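Local coordinates for STIV B116 (Sulfolobus turreted icosahedral virus, PDB 2J85), which is a DNA-binding protein conserved among diverse crenarchaeal viruses and forms a dimer, at residues 18-23 / 75-80; 27-32 / 100-105; 53-58 / 64-69. One frame throughout, in Å; residues are numbered along the deposited sequence.

Interaction 1 of 3, residues 18-23 / 75-80; sequences FPTTIT and MNEGDE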
loop_
_atom_site.group_PDB
_atom_site.type_symbol
_atom_site.label_atom_id
_atom_site.label_comp_id
_atom_site.label_asym_id
_atom_site.label_seq_id
_atom_site.Cartn_x
_atom_site.Cartn_y
_atom_site.Cartn_z
ATOM N N PHE A 18 12.104 -6.008 7.625
ATOM C CA PHE A 18 11.356 -7.230 7.311
ATOM C C PHE A 18 12.062 -8.460 7.856
ATOM O O PHE A 18 13.275 -8.483 7.926
ATOM C CB PHE A 18 11.194 -7.378 5.796
ATOM C CG PHE A 18 10.654 -6.150 5.134
ATOM C CD1 PHE A 18 11.517 -5.171 4.675
ATOM C CD2 PHE A 18 9.280 -5.957 5.019
ATOM C CE1 PHE A 18 11.025 -4.030 4.081
ATOM C CE2 PHE A 18 8.773 -4.832 4.425
ATOM C CZ PHE A 18 9.649 -3.852 3.952
ATOM N N PRO A 19 11.304 -9.480 8.271
ATOM C CA PRO A 19 9.838 -9.498 8.260
ATOM C C PRO A 19 9.244 -8.589 9.322
ATOM O O PRO A 19 9.873 -8.365 10.339
ATOM C CB PRO A 19 9.494 -10.956 8.557
ATOM C CG PRO A 19 10.689 -11.473 9.334
ATOM C CD PRO A 19 11.888 -10.720 8.815
ATOM N N THR A 20 8.049 -8.056 9.070
ATOM C CA THR A 20 7.285 -7.387 10.116
ATOM C C THR A 20 5.789 -7.767 10.087
ATOM O O THR A 20 5.269 -8.255 9.086
ATOM C CB THR A 20 7.498 -5.848 10.062
ATOM O OG1 THR A 20 6.847 -5.238 11.179
ATOM C CG2 THR A 20 6.976 -5.231 8.738
ATOM N N THR A 21 5.111 -7.547 11.205
ATOM C CA THR A 21 3.718 -7.962 11.389
ATOM C C THR A 21 2.948 -6.748 11.893
ATOM O O THR A 21 3.293 -6.169 12.926
ATOM C CB THR A 21 3.618 -9.164 12.390
ATOM O OG1 THR A 21 4.413 -10.253 11.898
ATOM C CG2 THR A 21 2.180 -9.653 12.569
ATOM N N ILE A 22 1.933 -6.345 11.138
ATOM C CA ILE A 22 1.181 -5.150 11.448
ATOM C C ILE A 22 -0.310 -5.422 11.491
ATOM O O ILE A 22 -0.823 -6.330 10.817
ATOM C CB ILE A 22 1.478 -4.026 10.435
ATOM C CG1 ILE A 22 1.168 -4.472 8.992
ATOM C CG2 ILE A 22 2.954 -3.589 10.575
ATOM C CD1 ILE A 22 1.203 -3.310 7.931
ATOM N N THR A 23 -0.998 -4.639 12.305
ATOM C CA THR A 23 -2.415 -4.718 12.411
ATOM C C THR A 23 -2.972 -3.439 11.805
ATOM O O THR A 23 -2.417 -2.346 11.969
ATOM C CB THR A 23 -2.864 -4.954 13.879
ATOM O OG1 THR A 23 -2.400 -6.247 14.320
ATOM C CG2 THR A 23 -4.385 -4.869 14.013
HETATM N N MSE A 75 8.652 3.655 9.223
HETATM C CA MSE A 75 8.143 3.280 10.532
HETATM C C MSE A 75 9.026 2.246 11.213
HETATM O O MSE A 75 9.372 1.198 10.618
HETATM C CB MSE A 75 6.727 2.719 10.420
HETATM C CG MSE A 75 5.657 3.762 10.326
HETATM SE SE MSE A 75 3.947 2.912 9.854
HETATM C CE MSE A 75 3.518 1.884 11.455
ATOM N N ASN A 76 9.368 2.551 12.463
ATOM C CA ASN A 76 9.969 1.592 13.366
ATOM C C ASN A 76 8.887 0.738 13.989
ATOM O O ASN A 76 7.699 0.992 13.813
ATOM C CB ASN A 76 10.770 2.315 14.447
ATOM C CG ASN A 76 11.906 3.145 13.862
ATOM O OD1 ASN A 76 12.812 2.611 13.210
ATOM N ND2 ASN A 76 11.846 4.464 14.068
ATOM N N GLU A 77 9.308 -0.270 14.730
ATOM C CA GLU A 77 8.386 -1.211 15.339
ATOM C C GLU A 77 7.470 -0.540 16.404
ATOM O O GLU A 77 6.364 -1.016 16.664
ATOM C CB GLU A 77 9.185 -2.395 15.908
ATOM C CG GLU A 77 8.390 -3.683 16.165
ATOM C CD GLU A 77 7.913 -4.394 14.896
ATOM O OE1 GLU A 77 8.636 -4.419 13.869
ATOM O OE2 GLU A 77 6.802 -4.957 14.944
ATOM N N GLY A 78 7.901 0.586 16.972
ATOM C CA GLY A 78 7.071 1.321 17.941
ATOM C C GLY A 78 6.159 2.422 17.369
ATOM O O GLY A 78 5.417 3.062 18.126
ATOM N N ASP A 79 6.236 2.633 16.050
ATOM C CA ASP A 79 5.460 3.642 15.341
ATOM C C ASP A 79 4.179 3.090 14.753
ATOM O O ASP A 79 4.036 1.882 14.506
ATOM C CB ASP A 79 6.256 4.225 14.176
ATOM C CG ASP A 79 7.580 4.846 14.611
ATOM O OD1 ASP A 79 7.704 5.332 15.763
ATOM O OD2 ASP A 79 8.500 4.845 13.779
ATOM N N GLU A 80 3.255 4.012 14.514
ATOM C CA GLU A 80 1.980 3.708 13.888
ATOM C C GLU A 80 1.650 4.779 12.854
ATOM O O GLU A 80 2.311 5.796 12.767
ATOM C CB GLU A 80 0.866 3.545 14.934
ATOM C CG GLU A 80 0.727 4.659 15.914
ATOM C CD GLU A 80 -0.699 4.777 16.476
ATOM O OE1 GLU A 80 -1.662 4.591 15.692
ATOM O OE2 GLU A 80 -0.858 5.093 17.680
#
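Thr20 and Glu77 meet where strand 20-27, the outermost strand of the mixed sheet within this chain, begins and a type I beta turn, Asn76 to Asp79, leads into strand 80-86. The contact is small and buries 86 Å² in all. The backbones stay well apart, with Thr20 CA and Glu77 CA 8.2 Å from each other, so side chains must bridge the distance.

One polar bond does this. Thr20 OG1 donates a weak hydrogen bond of 3.3 Å to Glu77 OE1. Thr20 points its hydroxyl across the contact because OG1 lies opposite the backbone N (chi1 -174°). Glu77 sits at the second position of the turn. Its CG also lies opposite its own N, and a bend at chi2 (69°) brings the carboxylate in toward the strand. The two side chains run past each other in opposite directions. Thr20 is buried while Glu77 is exposed, so the bond probably lies near the surface.

Packing completes this corner. His117 of strand 110-117 touches Thr20, Met75 and Glu77, so it serves both segments. Met75 is a selenomethionine in this crystal.

Residues 20-23 pair antiparallel with a strand of the second subunit, so the sheet continues through the dimer interface, where Thr21 OG1 is also hydrogen-bonded to Thr23 OG1 of that subunit.

The turn has polar bonds of its own. Asp79 OD1 accepts from Lys3 N. The other carboxylate oxygen closes the turn from within: Asp79 OD2 accepts from Asn76 N at 2.8 Å, and the N-H arrives from above the carboxylate plane, 42° out of it.

Interaction 2 of 3, residues 27-32 / 100-105; sequences LDEEDF and EIKDMY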
loop_
_atom_site.group_PDB
_atom_site.type_symbol
_atom_site.label_atom_id
_atom_site.label_comp_id
_atom_site.label_asym_id
_atom_site.label_seq_id
_atom_site.Cartn_x
_atom_site.Cartn_y
_atom_site.Cartn_z
ATOM N N LEU A 27 -11.269 2.931 10.614
ATOM C CA LEU A 27 -11.761 3.930 11.591
ATOM C C LEU A 27 -12.959 4.668 11.021
ATOM O O LEU A 27 -13.029 4.872 9.806
ATOM C CB LEU A 27 -10.689 4.974 11.906
ATOM C CG LEU A 27 -9.430 4.512 12.621
ATOM C CD1 LEU A 27 -8.439 5.665 12.830
ATOM C CD2 LEU A 27 -9.763 3.791 13.966
ATOM N N ASP A 28 -13.894 5.079 11.876
ATOM C CA ASP A 28 -14.920 6.044 11.437
ATOM C C ASP A 28 -14.337 7.437 11.590
ATOM O O ASP A 28 -13.246 7.586 12.114
ATOM C CB ASP A 28 -16.274 5.876 12.160
ATOM C CG ASP A 28 -16.194 6.110 13.678
ATOM O OD1 ASP A 28 -15.322 6.850 14.175
ATOM O OD2 ASP A 28 -17.016 5.514 14.378
ATOM N N GLU A 29 -15.035 8.444 11.087
ATOM C CA GLU A 29 -14.552 9.828 11.124
ATOM C C GLU A 29 -14.177 10.298 12.505
ATOM O O GLU A 29 -13.108 10.902 12.690
ATOM C CB GLU A 29 -15.635 10.783 10.668
ATOM C CG GLU A 29 -15.883 10.824 9.191
ATOM C CD GLU A 29 -16.890 11.932 8.841
ATOM O OE1 GLU A 29 -16.599 13.120 9.166
ATOM O OE2 GLU A 29 -17.972 11.607 8.292
ATOM N N GLU A 30 -15.093 10.089 13.452
ATOM C CA GLU A 30 -14.930 10.579 14.803
ATOM C C GLU A 30 -13.644 10.028 15.429
ATOM O O GLU A 30 -12.893 10.778 16.037
ATOM C CB GLU A 30 -16.151 10.255 15.690
ATOM C CG GLU A 30 -16.053 10.938 17.077
ATOM C CD GLU A 30 -17.348 10.983 17.896
ATOM O OE1 GLU A 30 -18.405 10.479 17.442
ATOM O OE2 GLU A 30 -17.294 11.552 19.018
ATOM N N ASP A 31 -13.394 8.725 15.267
ATOM C CA ASP A 31 -12.245 8.087 15.902
ATOM C C ASP A 31 -10.942 8.505 15.239
ATOM O O ASP A 31 -9.919 8.691 15.893
ATOM C CB ASP A 31 -12.411 6.568 15.901
ATOM C CG ASP A 31 -13.597 6.122 16.742
ATOM O OD1 ASP A 31 -14.295 6.979 17.299
ATOM O OD2 ASP A 31 -13.842 4.925 16.857
ATOM N N PHE A 32 -10.993 8.690 13.929
ATOM C CA PHE A 32 -9.849 9.236 13.227
ATOM C C PHE A 32 -9.467 10.648 13.746
ATOM O O PHE A 32 -8.274 10.920 14.055
ATOM C CB PHE A 32 -10.133 9.284 11.721
ATOM C CG PHE A 32 -9.099 10.046 10.923
ATOM C CD1 PHE A 32 -7.923 9.415 10.506
ATOM C CD2 PHE A 32 -9.326 11.373 10.564
ATOM C CE1 PHE A 32 -6.976 10.090 9.725
ATOM C CE2 PHE A 32 -8.401 12.079 9.795
ATOM C CZ PHE A 32 -7.206 11.434 9.363
ATOM N N GLU A 100 -20.308 18.350 2.001
ATOM C CA GLU A 100 -19.663 17.682 0.868
ATOM C C GLU A 100 -18.709 16.560 1.307
ATOM O O GLU A 100 -18.688 15.483 0.716
ATOM C CB GLU A 100 -18.898 18.700 0.025
ATOM C CG GLU A 100 -19.784 19.697 -0.692
ATOM C CD GLU A 100 -18.990 20.800 -1.358
ATOM O OE1 GLU A 100 -17.949 20.489 -1.980
ATOM O OE2 GLU A 100 -19.406 21.979 -1.254
ATOM N N ILE A 101 -17.923 16.828 2.345
ATOM C CA ILE A 101 -16.969 15.856 2.879
ATOM C C ILE A 101 -17.682 14.627 3.460
ATOM O O ILE A 101 -17.234 13.491 3.271
ATOM C CB ILE A 101 -16.069 16.494 3.962
ATOM C CG1 ILE A 101 -15.178 17.578 3.345
ATOM C CG2 ILE A 101 -15.199 15.436 4.645
ATOM C CD1 ILE A 101 -14.496 18.457 4.369
ATOM N N LYS A 102 -18.796 14.865 4.151
ATOM C CA LYS A 102 -19.587 13.781 4.738
ATOM C C LYS A 102 -20.439 13.025 3.713
ATOM O O LYS A 102 -20.863 11.895 3.978
ATOM C CB LYS A 102 -20.447 14.301 5.896
ATOM C CG LYS A 102 -19.620 14.706 7.125
ATOM C CD LYS A 102 -20.312 14.336 8.433
ATOM C CE LYS A 102 -19.476 14.726 9.651
ATOM N NZ LYS A 102 -19.703 16.128 10.089
ATOM N N ASP A 103 -20.689 13.639 2.556
ATOM C CA ASP A 103 -21.277 12.921 1.418
ATOM C C ASP A 103 -20.262 11.912 0.880
ATOM O O ASP A 103 -20.556 10.722 0.778
ATOM C CB ASP A 103 -21.691 13.883 0.297
ATOM C CG ASP A 103 -23.029 14.562 0.561
ATOM O OD1 ASP A 103 -23.661 14.262 1.605
ATOM O OD2 ASP A 103 -23.451 15.396 -0.285
HETATM N N MSE A 104 -19.071 12.406 0.543
HETATM C CA MSE A 104 -17.973 11.558 0.102
HETATM C C MSE A 104 -17.778 10.398 1.062
HETATM O O MSE A 104 -17.646 9.246 0.637
HETATM C CB MSE A 104 -16.680 12.361 0.020
HETATM C CG MSE A 104 -16.630 13.305 -1.151
HETATM SE SE MSE A 104 -14.941 14.277 -1.274
HETATM C CE MSE A 104 -13.726 12.769 -1.569
ATOM N N TYR A 105 -17.780 10.706 2.359
ATOM C CA TYR A 105 -17.563 9.687 3.386
ATOM C C TYR A 105 -18.700 8.659 3.396
ATOM O O TYR A 105 -18.436 7.452 3.358
ATOM C CB TYR A 105 -17.374 10.328 4.767
ATOM C CG TYR A 105 -17.325 9.331 5.903
ATOM C CD1 TYR A 105 -16.237 8.480 6.072
ATOM C CD2 TYR A 105 -18.373 9.241 6.814
ATOM C CE1 TYR A 105 -16.196 7.556 7.123
ATOM C CE2 TYR A 105 -18.342 8.334 7.869
ATOM C CZ TYR A 105 -17.255 7.492 8.021
ATOM O OH TYR A 105 -17.260 6.597 9.069
#
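Glu29 lays its aliphatic stem over one face of the Tyr105 ring. Its CG stands 3.6 Å from the ring centroid and only 4° off the ring normal, which makes a well-centred CH-pi contact. CG is placed beside the backbone N (chi1 -76°), and from there the chain runs extended toward helix 98-106. Tyr105 reaches out to meet it, its CG lying opposite its own N (chi1 172°).

At the far end of the ring the phenol oxygen reaches the start of the other helix. Tyr105 OH lies 3.3 Å from Asp28 CB. This is a packing contact with the carbon stem of Asp28. The carboxylate of Asp28 is engaged in its own helix: it is the N-cap of helix 29-41, and OD1 accepts from Asp31 N at 2.9 Å, nearly along the C-O axis.

Lys102 comes one turn earlier than Tyr105 on helix 98-106. Its chain, bent at chi2 and chi4, passes obliquely across the end of Glu29, with CE nearest to the carboxylate. Glu29 OE1 and Lys102 NZ are 4.4 Å apart, beyond a salt bridge. The place of OE1 is uncertain, so any attraction is probably weak. Lys102 NZ also has a long, weak ion pair with Asp98.

Beneath this surface contact lies the apolar interior. Leu61 of helix 52-62 touches both Glu29 and Ile101. Phe112 of strand 110-117 packs against Glu29 and meets the ring of Phe32. The arrangement is a packing contact between two helices of an alpha/beta fold, in which the capped first turn of helix 29-41 meets the C-terminal part of helix 98-106.

Interaction 3 of 3, residues 53-58 / 64-69; sequences STINLV and TQLQKN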
loop_
_atom_site.group_PDB
_atom_site.type_symbol
_atom_site.label_atom_id
_atom_site.label_comp_id
_atom_site.label_asym_id
_atom_site.label_seq_id
_atom_site.Cartn_x
_atom_site.Cartn_y
_atom_site.Cartn_z
ATOM N N SER A 53 -4.877 20.049 -0.724
ATOM C CA SER A 53 -6.266 19.594 -0.905
ATOM C C SER A 53 -6.663 18.596 0.191
ATOM O O SER A 53 -7.763 18.657 0.733
ATOM C CB SER A 53 -6.471 18.955 -2.287
ATOM O OG SER A 53 -5.422 19.294 -3.171
ATOM N N THR A 54 -5.750 17.683 0.502
ATOM C CA THR A 54 -5.977 16.664 1.517
ATOM C C THR A 54 -5.907 17.300 2.894
ATOM O O THR A 54 -6.743 17.031 3.753
ATOM C CB THR A 54 -4.943 15.537 1.401
ATOM O OG1 THR A 54 -4.931 15.046 0.053
ATOM C CG2 THR A 54 -5.260 14.394 2.379
ATOM N N ILE A 55 -4.918 18.165 3.087
ATOM C CA ILE A 55 -4.808 18.971 4.299
ATOM C C ILE A 55 -6.063 19.799 4.587
ATOM O O ILE A 55 -6.549 19.797 5.700
ATOM C CB ILE A 55 -3.561 19.886 4.223
ATOM C CG1 ILE A 55 -2.292 19.052 4.457
ATOM C CG2 ILE A 55 -3.653 21.048 5.228
ATOM C CD1 ILE A 55 -2.211 18.388 5.842
ATOM N N ASN A 56 -6.583 20.502 3.589
ATOM C CA ASN A 56 -7.803 21.296 3.775
ATOM C C ASN A 56 -9.004 20.419 4.127
ATOM O O ASN A 56 -9.777 20.762 5.010
ATOM C CB ASN A 56 -8.138 22.150 2.545
ATOM C CG ASN A 56 -7.085 23.225 2.241
ATOM O OD1 ASN A 56 -7.052 23.760 1.128
ATOM N ND2 ASN A 56 -6.216 23.524 3.207
ATOM N N LEU A 57 -9.154 19.290 3.446
ATOM C CA LEU A 57 -10.201 18.313 3.788
ATOM C C LEU A 57 -10.118 17.827 5.251
ATOM O O LEU A 57 -11.129 17.747 5.959
ATOM C CB LEU A 57 -10.099 17.102 2.855
ATOM C CG LEU A 57 -11.303 16.153 2.823
ATOM C CD1 LEU A 57 -11.492 15.597 1.413
ATOM C CD2 LEU A 57 -11.140 15.041 3.823
ATOM N N VAL A 58 -8.909 17.488 5.694
ATOM C CA VAL A 58 -8.707 16.982 7.055
ATOM C C VAL A 58 -9.015 18.076 8.065
ATOM O O VAL A 58 -9.671 17.824 9.079
ATOM C CB VAL A 58 -7.262 16.423 7.250
ATOM C CG1 VAL A 58 -6.993 16.078 8.712
ATOM C CG2 VAL A 58 -7.049 15.186 6.358
ATOM N N THR A 64 -8.800 20.731 12.686
ATOM C CA THR A 64 -7.380 20.851 12.935
ATOM C C THR A 64 -6.884 22.040 12.133
ATOM O O THR A 64 -7.661 22.653 11.406
ATOM C CB THR A 64 -6.650 19.543 12.554
ATOM O OG1 THR A 64 -7.104 19.085 11.277
ATOM C CG2 THR A 64 -6.959 18.463 13.573
ATOM N N GLN A 65 -5.610 22.390 12.289
ATOM C CA GLN A 65 -5.026 23.484 11.520
ATOM C C GLN A 65 -3.686 23.056 10.947
ATOM O O GLN A 65 -2.682 23.772 11.061
ATOM C CB GLN A 65 -4.862 24.741 12.399
ATOM C CG GLN A 65 -6.071 25.044 13.263
ATOM C CD GLN A 65 -6.151 26.487 13.660
ATOM O OE1 GLN A 65 -5.257 27.275 13.348
ATOM N NE2 GLN A 65 -7.231 26.857 14.352
ATOM N N LEU A 66 -3.681 21.880 10.329
ATOM C CA LEU A 66 -2.472 21.302 9.760
ATOM C C LEU A 66 -2.076 22.068 8.533
ATOM O O LEU A 66 -2.929 22.537 7.791
ATOM C CB LEU A 66 -2.683 19.832 9.371
ATOM C CG LEU A 66 -3.049 18.874 10.512
ATOM C CD1 LEU A 66 -3.581 17.568 9.948
ATOM C CD2 LEU A 66 -1.869 18.652 11.445
ATOM N N GLN A 67 -0.765 22.175 8.338
ATOM C CA GLN A 67 -0.174 22.659 7.101
ATOM C C GLN A 67 0.528 21.479 6.438
ATOM O O GLN A 67 0.963 20.549 7.119
ATOM C CB GLN A 67 0.804 23.789 7.404
ATOM C CG GLN A 67 0.126 25.088 7.786
ATOM C CD GLN A 67 1.111 26.173 8.230
ATOM O OE1 GLN A 67 1.116 26.577 9.382
ATOM N NE2 GLN A 67 1.946 26.632 7.316
ATOM N N LYS A 68 0.619 21.499 5.112
ATOM C CA LYS A 68 1.237 20.395 4.380
ATOM C C LYS A 68 2.706 20.214 4.761
ATOM O O LYS A 68 3.408 21.174 5.122
ATOM C CB LYS A 68 1.089 20.555 2.855
ATOM C CG LYS A 68 1.771 21.782 2.242
ATOM C CD LYS A 68 1.987 21.574 0.757
ATOM C CE LYS A 68 2.342 22.850 0.025
ATOM N NZ LYS A 68 2.200 22.670 -1.459
ATOM N N ASN A 69 3.159 18.969 4.681
ATOM C CA ASN A 69 4.504 18.624 5.087
ATOM C C ASN A 69 4.931 17.361 4.352
ATOM O O ASN A 69 4.268 16.330 4.466
ATOM C CB ASN A 69 4.536 18.426 6.605
ATOM C CG ASN A 69 5.942 18.235 7.156
ATOM O OD1 ASN A 69 6.896 18.905 6.740
ATOM N ND2 ASN A 69 6.072 17.325 8.122
#
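Ile55 stands at the centre of this contact, with the chain of 64-69 drawn across it. Its CD1 lies 3.8 Å from Leu66 CB, and the two side chains cross at about a right angle. CG1 rests against Lys68 CA, also at 3.8 Å. CG2 turns to the backbone instead and approaches Leu66 O. CG2 and CD1 thus both meet Leu66, while CG1 meets Lys68. The chi1 of -75° sets this division, with CG1 beside the backbone N and CG2 opposite it.

One helical turn further on, Val58 adds a second apolar pair. Its CG1 meets Leu66 CD1 at 3.9 Å. Leu66 is thus shared, its CB against Ile55 and a methyl against Val58. Thr64 passes close to the end of the segment, with OG1 3.6 Å from Val58 O. The hydrogen bond of that hydroxyl is made with Asn59 ND2, on the same helix.

The next shell holds both sides in place. Leu40 of helix 29-41 touches Thr64 and Leu66, while Leu36 touches Thr64 and Val58. Val58 also packs on Ile84 of strand 80-86. Beyond Lys68, Asn69 ties the loop to the end of strand 45-47 and the residues just after it, since its ND2 donates to Asn47 O and its backbone bonds with Ile49.

The loop after helix 52-62 thus doubles back along that helix and packs on it through Ile55, Val58 and Leu66, within the alpha/beta fold.

The three contacts are spread over one compact alpha/beta chain. Interaction 1 lies about 26 Å, centre to centre, from each of the other two, across the chain's centre. Interactions 2 and 3 are about 15 Å apart between centres and touch where Ile101 CD1 packs on Leu57 O at 3.8 Å. Strand 20-27 and helix 29-41, which follow each other in the chain, link interactions 1 and 2. Their segments alternate along the sequence, and interaction 3 is nested inside both loops. Interactions 2 and 3 thus join helices 29-41, 52-62 and 98-106 at one end, while interaction 1 sits at the other, at the dimer interface.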